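PDB 6ZJK: ribonucleoside-diphosphate reductase subunit beta from Clostridium botulinum, which serves as the iron-binding R2 subunit of ribonucleotide reductase, probably generating the radical used to reduce ribonucleoside diphosphates to deoxyribonucleotides. Local coordinates for residues 62-71 against 233-244. Sequence-based numbering, arbitrary orientation.
With FE (Fe (III) ion), chain G.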
ATOM      1  N   PHE A  62      15.894   3.722  -2.525  1.00 39.21           N
ATOM      2  CA  PHE A  62      14.675   4.315  -2.061  1.00 41.45           C
ATOM      3  C   PHE A  62      13.872   3.288  -1.249  1.00 43.94           C
ATOM      4  O   PHE A  62      13.300   3.636  -0.272  1.00 39.73           O
ATOM      5  CB  PHE A  62      13.818   4.897  -3.174  1.00 41.85           C
ATOM      6  CG  PHE A  62      14.369   6.149  -3.804  1.00 46.77           C
ATOM      7  CD1 PHE A  62      15.629   6.572  -3.568  1.00 46.36           C
ATOM      8  CD2 PHE A  62      13.621   6.851  -4.655  1.00 43.62           C
ATOM      9  CE1 PHE A  62      16.105   7.710  -4.165  1.00 52.38           C
ATOM     10  CE2 PHE A  62      14.068   7.963  -5.253  1.00 46.50           C
ATOM     11  CZ  PHE A  62      15.318   8.396  -5.023  1.00 48.13           C
ATOM     12  N   TYR A  63      13.873   2.023  -1.657  1.00 39.32           N
ATOM     13  CA  TYR A  63      13.190   0.971  -0.952  1.00 38.76           C
ATOM     14  C   TYR A  63      13.780   0.881   0.404  1.00 40.78           C
ATOM     15  O   TYR A  63      13.100   0.909   1.361  1.00 39.42           O
ATOM     16  CB  TYR A  63      13.335  -0.350  -1.687  1.00 37.15           C
ATOM     17  CG  TYR A  63      12.710  -1.526  -1.028  1.00 40.35           C
ATOM     18  CD1 TYR A  63      13.384  -2.264  -0.140  1.00 41.03           C
ATOM     19  CD2 TYR A  63      11.458  -1.893  -1.329  1.00 41.17           C
ATOM     20  CE1 TYR A  63      12.818  -3.349   0.442  1.00 45.92           C
ATOM     21  CE2 TYR A  63      10.880  -2.958  -0.746  1.00 39.13           C
ATOM     22  CZ  TYR A  63      11.572  -3.668   0.143  1.00 44.64           C
ATOM     23  OH  TYR A  63      11.031  -4.694   0.700  1.00 39.16           O
ATOM     24  N   ARG A  64      15.071   0.834   0.493  1.00 38.52           N
ATOM     25  CA  ARG A  64      15.722   0.683   1.755  1.00 42.26           C
ATOM     26  C   ARG A  64      15.446   1.796   2.728  1.00 41.59           C
ATOM     27  O   ARG A  64      15.120   1.564   3.844  1.00 40.84           O
ATOM     28  CB  ARG A  64      17.194   0.497   1.509  1.00 45.09           C
ATOM     29  CG  ARG A  64      18.069   0.268   2.690  1.00 50.13           C
ATOM     30  CD  ARG A  64      19.494   0.055   2.233  1.00 50.40           C
ATOM     31  NE  ARG A  64      19.790  -1.350   2.040  1.00 65.09           N
ATOM     32  CZ  ARG A  64      19.997  -1.942   0.872  1.00 67.29           C
ATOM     33  NH1 ARG A  64      19.981  -1.270  -0.249  1.00 66.26           N
ATOM     34  NH2 ARG A  64      20.253  -3.236   0.829  1.00 71.07           N
ATOM     35  N   THR A  65      15.568   3.011   2.252  1.00 39.52           N
ATOM     36  CA  THR A  65      15.363   4.203   3.022  1.00 36.57           C
ATOM     37  C   THR A  65      13.950   4.288   3.580  1.00 40.76           C
ATOM     38  O   THR A  65      13.757   4.568   4.701  1.00 37.44           O
ATOM     39  CB  THR A  65      15.625   5.416   2.127  1.00 38.43           C
ATOM     40  OG1 THR A  65      16.998   5.484   1.849  1.00 38.68           O
ATOM     41  CG2 THR A  65      15.235   6.631   2.798  1.00 34.69           C
ATOM     42  N   MET A  66      12.992   4.022   2.736  1.00 38.97           N
ATOM     43  CA  MET A  66      11.614   4.088   3.099  1.00 38.82           C
ATOM     44  C   MET A  66      11.284   3.124   4.208  1.00 43.96           C
ATOM     45  O   MET A  66      10.657   3.478   5.140  1.00 41.42           O
ATOM     46  CB  MET A  66      10.736   3.889   1.905  1.00 39.60           C
ATOM     47  CG  MET A  66      10.713   5.060   0.995  1.00 35.67           C
ATOM     48  SD  MET A  66       9.812   4.853  -0.464  1.00 43.73           S
ATOM     49  CE  MET A  66       8.290   5.645  -0.145  1.00 42.31           C
ATOM     50  N   LEU A  67      11.748   1.905   4.111  1.00 37.60           N
ATOM     51  CA  LEU A  67      11.531   0.971   5.151  1.00 37.77           C
ATOM     52  C   LEU A  67      12.187   1.334   6.446  1.00 38.17           C
ATOM     53  O   LEU A  67      11.625   1.084   7.460  1.00 36.91           O
ATOM     54  CB  LEU A  67      11.986  -0.401   4.730  1.00 38.92           C
ATOM     55  CG  LEU A  67      10.952  -1.393   4.301  1.00 38.91           C
ATOM     56  CD1 LEU A  67      10.062  -0.906   3.232  1.00 41.54           C
ATOM     57  CD2 LEU A  67      11.600  -2.671   3.864  1.00 38.70           C
ATOM     58  N   ASN A  68      13.383   1.878   6.420  1.00 35.40           N
ATOM     59  CA  ASN A  68      14.048   2.288   7.636  1.00 41.54           C
ATOM     60  C   ASN A  68      13.416   3.514   8.322  1.00 42.31           C
ATOM     61  O   ASN A  68      13.751   3.854   9.384  1.00 39.78           O
ATOM     62  CB  ASN A  68      15.536   2.530   7.455  1.00 42.10           C
ATOM     63  CG  ASN A  68      16.314   1.273   7.151  1.00 52.18           C
ATOM     64  OD1 ASN A  68      16.596   0.473   7.960  1.00 50.87           O
ATOM     65  ND2 ASN A  68      16.595   1.099   5.934  1.00 56.57           N
ATOM     66  N   ASN A  69      12.513   4.160   7.645  1.00 38.56           N
ATOM     67  CA  ASN A  69      11.808   5.307   8.212  1.00 40.76           C
ATOM     68  C   ASN A  69      10.508   4.927   8.935  1.00 38.43           C
ATOM     69  O   ASN A  69       9.743   5.829   9.301  1.00 41.83           O
ATOM     70  CB  ASN A  69      11.472   6.325   7.117  1.00 38.02           C
ATOM     71  CG  ASN A  69      12.671   7.159   6.689  1.00 40.99           C
ATOM     72  OD1 ASN A  69      13.675   7.274   7.403  1.00 35.57           O
ATOM     73  ND2 ASN A  69      12.562   7.749   5.510  1.00 34.46           N
ATOM     74  N   PHE A  70      10.220   3.629   9.101  1.00 38.75           N
ATOM     75  CA  PHE A  70       8.933   3.183   9.660  1.00 36.38           C
ATOM     76  C   PHE A  70       8.726   3.692  11.091  1.00 37.25           C
ATOM     77  O   PHE A  70       9.633   3.653  11.927  1.00 42.62           O
ATOM     78  CB  PHE A  70       8.850   1.646   9.605  1.00 37.02           C
ATOM     79  CG  PHE A  70       7.603   1.050  10.252  1.00 39.21           C
ATOM     80  CD1 PHE A  70       6.402   1.011   9.574  1.00 45.01           C
ATOM     81  CD2 PHE A  70       7.657   0.480  11.516  1.00 38.63           C
ATOM     82  CE1 PHE A  70       5.260   0.446  10.167  1.00 44.92           C
ATOM     83  CE2 PHE A  70       6.526  -0.095  12.107  1.00 39.27           C
ATOM     84  CZ  PHE A  70       5.328  -0.103  11.434  1.00 42.63           C
ATOM     85  N   TRP A  71       7.528   4.149  11.366  1.00 37.47           N
ATOM     86  CA  TRP A  71       7.167   4.655  12.673  1.00 36.25           C
ATOM     87  C   TRP A  71       5.682   4.402  12.947  1.00 41.85           C
ATOM     88  O   TRP A  71       4.914   4.213  12.056  1.00 38.67           O
ATOM     89  CB  TRP A  71       7.530   6.141  12.815  1.00 36.30           C
ATOM     90  CG  TRP A  71       6.822   7.006  11.863  1.00 36.96           C
ATOM     91  CD1 TRP A  71       7.018   7.076  10.552  1.00 39.00           C
ATOM     92  CD2 TRP A  71       5.769   7.904  12.158  1.00 38.76           C
ATOM     93  NE1 TRP A  71       6.165   7.948   9.998  1.00 36.40           N
ATOM     94  CE2 TRP A  71       5.379   8.474  10.972  1.00 39.84           C
ATOM     95  CE3 TRP A  71       5.109   8.271  13.319  1.00 36.19           C
ATOM     96  CZ2 TRP A  71       4.368   9.388  10.899  1.00 36.28           C
ATOM     97  CZ3 TRP A  71       4.115   9.167  13.242  1.00 37.33           C
ATOM     98  CH2 TRP A  71       3.753   9.724  12.050  1.00 39.88           C
ATOM     99  N   TYR A 233       8.022  13.371  11.807  1.00 33.12           N
ATOM    100  CA  TYR A 233       8.060  12.058  11.170  1.00 34.71           C
ATOM    101  C   TYR A 233       7.370  12.085   9.815  1.00 35.18           C
ATOM    102  O   TYR A 233       7.865  11.495   8.841  1.00 34.06           O
ATOM    103  CB  TYR A 233       7.420  11.004  12.084  1.00 36.73           C
ATOM    104  CG  TYR A 233       8.348  10.508  13.160  1.00 35.29           C
ATOM    105  CD1 TYR A 233       9.259   9.477  12.896  1.00 38.64           C
ATOM    106  CD2 TYR A 233       8.333  11.066  14.427  1.00 39.51           C
ATOM    107  CE1 TYR A 233      10.117   9.017  13.875  1.00 40.27           C
ATOM    108  CE2 TYR A 233       9.183  10.606  15.421  1.00 42.18           C
ATOM    109  CZ  TYR A 233      10.068   9.574  15.140  1.00 46.88           C
ATOM    110  OH  TYR A 233      10.922   9.118  16.122  1.00 45.49           O
ATOM    111  N   ILE A 234       6.304  12.822   9.732  1.00 33.03           N
ATOM    112  CA  ILE A 234       5.592  12.943   8.502  1.00 32.93           C
ATOM    113  C   ILE A 234       6.460  13.680   7.485  1.00 37.34           C
ATOM    114  O   ILE A 234       6.467  13.342   6.370  1.00 32.76           O
ATOM    115  CB  ILE A 234       4.298  13.701   8.683  1.00 33.71           C
ATOM    116  CG1 ILE A 234       3.379  12.998   9.687  1.00 35.37           C
ATOM    117  CG2 ILE A 234       3.558  13.838   7.400  1.00 32.96           C
ATOM    118  CD1 ILE A 234       1.991  13.534   9.665  1.00 34.45           C
ATOM    119  N   ASN A 235       7.149  14.715   7.932  1.00 33.38           N
ATOM    120  CA  ASN A 235       8.036  15.530   7.111  1.00 37.94           C
ATOM    121  C   ASN A 235       9.112  14.600   6.533  1.00 36.94           C
ATOM    122  O   ASN A 235       9.292  14.598   5.407  1.00 39.12           O
ATOM    123  CB  ASN A 235       8.654  16.629   7.952  1.00 32.35           C
ATOM    124  CG  ASN A 235       9.187  17.804   7.138  1.00 42.51           C
ATOM    125  OD1 ASN A 235       9.420  17.728   5.965  1.00 36.09           O
ATOM    126  ND2 ASN A 235       9.341  18.892   7.811  1.00 34.35           N
ATOM    127  N   ARG A 236       9.763  13.817   7.364  1.00 33.05           N
ATOM    128  CA  ARG A 236      10.716  12.842   6.927  1.00 38.22           C
ATOM    129  C   ARG A 236      10.199  11.949   5.782  1.00 39.91           C
ATOM    130  O   ARG A 236      10.815  11.887   4.765  1.00 39.18           O
ATOM    131  CB  ARG A 236      11.214  12.045   8.066  1.00 35.63           C
ATOM    132  CG  ARG A 236      12.338  11.128   7.698  1.00 39.78           C
ATOM    133  CD  ARG A 236      12.898  10.436   8.885  1.00 43.65           C
ATOM    134  NE  ARG A 236      12.029   9.415   9.424  1.00 38.43           N
ATOM    135  CZ  ARG A 236      12.363   8.640  10.422  1.00 41.73           C
ATOM    136  NH1 ARG A 236      13.514   8.751  10.951  1.00 48.43           N
ATOM    137  NH2 ARG A 236      11.559   7.749  10.887  1.00 40.13           N
ATOM    138  N   ASP A 237       9.025  11.370   5.908  1.00 32.77           N
ATOM    139  CA  ASP A 237       8.469  10.593   4.867  1.00 32.87           C
ATOM    140  C   ASP A 237       8.240  11.467   3.645  1.00 37.80           C
ATOM    141  O   ASP A 237       8.508  11.078   2.589  1.00 36.91           O
ATOM    142  CB  ASP A 237       7.119   9.950   5.241  1.00 34.58           C
ATOM    143  CG  ASP A 237       7.210   8.821   6.265  1.00 40.30           C
ATOM    144  OD1 ASP A 237       8.237   8.305   6.606  1.00 38.54           O
ATOM    145  OD2 ASP A 237       6.177   8.471   6.772  1.00 38.62           O
ATOM    146  N   GLU A 238       7.751  12.679   3.798  1.00 33.42           N
ATOM    147  CA  GLU A 238       7.490  13.542   2.682  1.00 37.12           C
ATOM    148  C   GLU A 238       8.704  13.831   1.790  1.00 37.10           C
ATOM    149  O   GLU A 238       8.585  13.952   0.655  1.00 34.30           O
ATOM    150  CB  GLU A 238       6.836  14.826   3.150  1.00 41.44           C
ATOM    151  CG  GLU A 238       6.153  15.600   2.088  1.00 34.42           C
ATOM    152  CD  GLU A 238       4.800  15.042   1.728  1.00 49.06           C
ATOM    153  OE1 GLU A 238       3.799  15.250   2.395  1.00 50.77           O
ATOM    154  OE2 GLU A 238       4.712  14.309   0.801  1.00 45.75           O
ATOM    155  N   VAL A 239       9.862  13.944   2.363  1.00 38.46           N
ATOM    156  CA  VAL A 239      11.063  14.134   1.611  1.00 41.98           C
ATOM    157  C   VAL A 239      11.288  13.016   0.614  1.00 40.15           C
ATOM    158  O   VAL A 239      11.564  13.278  -0.489  1.00 38.56           O
ATOM    159  CB  VAL A 239      12.260  14.265   2.513  1.00 42.48           C
ATOM    160  CG1 VAL A 239      13.508  14.200   1.692  1.00 42.66           C
ATOM    161  CG2 VAL A 239      12.179  15.589   3.204  1.00 43.75           C
ATOM    162  N   THR A 240      11.068  11.781   1.028  1.00 36.98           N
ATOM    163  CA  THR A 240      11.185  10.623   0.196  1.00 38.75           C
ATOM    164  C   THR A 240      10.133  10.607  -0.865  1.00 41.62           C
ATOM    165  O   THR A 240      10.391  10.206  -1.930  1.00 38.06           O
ATOM    166  CB  THR A 240      11.223   9.320   0.999  1.00 39.47           C
ATOM    167  OG1 THR A 240       9.949   9.001   1.524  1.00 40.38           O
ATOM    168  CG2 THR A 240      12.126   9.434   2.096  1.00 41.41           C
ATOM    169  N   HIS A 241       8.954  11.122  -0.597  1.00 35.53           N
ATOM    170  CA  HIS A 241       7.907  11.135  -1.615  1.00 37.21           C
ATOM    171  C   HIS A 241       8.224  12.150  -2.704  1.00 42.53           C
ATOM    172  O   HIS A 241       7.862  11.998  -3.809  1.00 38.99           O
ATOM    173  CB  HIS A 241       6.524  11.421  -1.062  1.00 39.07           C
ATOM    174  CG  HIS A 241       6.045  10.457  -0.019  1.00 41.55           C
ATOM    175  ND1 HIS A 241       4.784  10.510   0.497  1.00 39.96           N
ATOM    176  CD2 HIS A 241       6.649   9.416   0.582  1.00 38.18           C
ATOM    177  CE1 HIS A 241       4.644   9.563   1.391  1.00 42.05           C
ATOM    178  NE2 HIS A 241       5.770   8.903   1.483  1.00 40.29           N
ATOM    179  N   LEU A 242       8.879  13.209  -2.317  1.00 39.12           N
ATOM    180  CA  LEU A 242       9.295  14.253  -3.201  1.00 40.56           C
ATOM    181  C   LEU A 242      10.335  13.724  -4.165  1.00 41.42           C
ATOM    182  O   LEU A 242      10.178  13.816  -5.296  1.00 41.92           O
ATOM    183  CB  LEU A 242       9.928  15.316  -2.364  1.00 39.66           C
ATOM    184  CG  LEU A 242       9.584  16.738  -2.561  1.00 51.23           C
ATOM    185  CD1 LEU A 242       8.128  16.888  -2.807  1.00 47.41           C
ATOM    186  CD2 LEU A 242      10.027  17.501  -1.345  1.00 46.60           C
ATOM    187  N   VAL A 243      11.394  13.156  -3.661  1.00 40.27           N
ATOM    188  CA  VAL A 243      12.409  12.618  -4.501  1.00 39.95           C
ATOM    189  C   VAL A 243      11.912  11.518  -5.398  1.00 42.69           C
ATOM    190  O   VAL A 243      12.352  11.392  -6.474  1.00 38.28           O
ATOM    191  CB  VAL A 243      13.582  12.129  -3.739  1.00 42.97           C
ATOM    192  CG1 VAL A 243      14.621  11.699  -4.713  1.00 46.66           C
ATOM    193  CG2 VAL A 243      14.133  13.228  -2.895  1.00 45.21           C
ATOM    194  N   LEU A 244      10.972  10.729  -4.938  1.00 39.94           N
ATOM    195  CA  LEU A 244      10.375   9.701  -5.792  1.00 33.58           C
ATOM    196  C   LEU A 244       9.714  10.328  -7.014  1.00 38.98           C
ATOM    197  O   LEU A 244      10.010   9.950  -8.156  1.00 35.65           O
ATOM    198  CB  LEU A 244       9.371   8.853  -4.998  1.00 35.49           C
ATOM    199  CG  LEU A 244       8.542   7.767  -5.710  1.00 34.24           C
ATOM    200  CD1 LEU A 244       9.449   6.780  -6.426  1.00 34.15           C
ATOM    201  CD2 LEU A 244       7.671   7.023  -4.727  1.00 37.28           C
TER
HETATM  202 FE    FE G 403       3.196  12.264   0.849  1.00 43.13          FE
HETATM  203  O   HOH W   1       9.948   7.356   4.124  1.00 34.93           O
HETATM  204  O   HOH W   2       3.810  12.257   2.920  0.70 38.53           O
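Trp71 lays one face of its indole over Tyr233, whose CB stands 3.5 Å from the centroid of the six-membered ring, a CH-pi contact nearly along the ring normal. The Tyr233 ring continues under the five-membered ring as an offset stack, planes at 24°. At the indole edge NE1 donates an almost straight bond (173°) to Asp237 OD2, 3.3 Å away; the oxygen lies in the ring plane but is met from above the carboxylate plane. With chi1 at 62°, CG of Trp71 sits between backbone N and carbonyl carbon, which turns the indole onto helix 233-244. Beside it, Asn69 OD1 lies over one face of the Arg236 guanidinium, while Arg236 NH2 reaches Asn69 O in a weak bond of 3.1 Å. A water accepts from Asn69 ND2 and donates to Asp237 OD1 and Thr240 OG1, bridging the segments. Farther along, Phe62 CZ packs on Val243 CG1 at 3.4 Å.

Asp237 OD2 is also hydrogen-bonded to NE2 of the iron ligand His140, consistent with the Trp-Asp-His-iron relay proposed for R2 radical transfer. Glu238 and His241 bind the other iron with Glu137 and Glu204. Nearly antiparallel to helix 58-68, helix 225-255 packs on helix 124-151 through Ile234, His241 and Leu244; Tyr63 and Leu67 meet Ile139 of the second subunit.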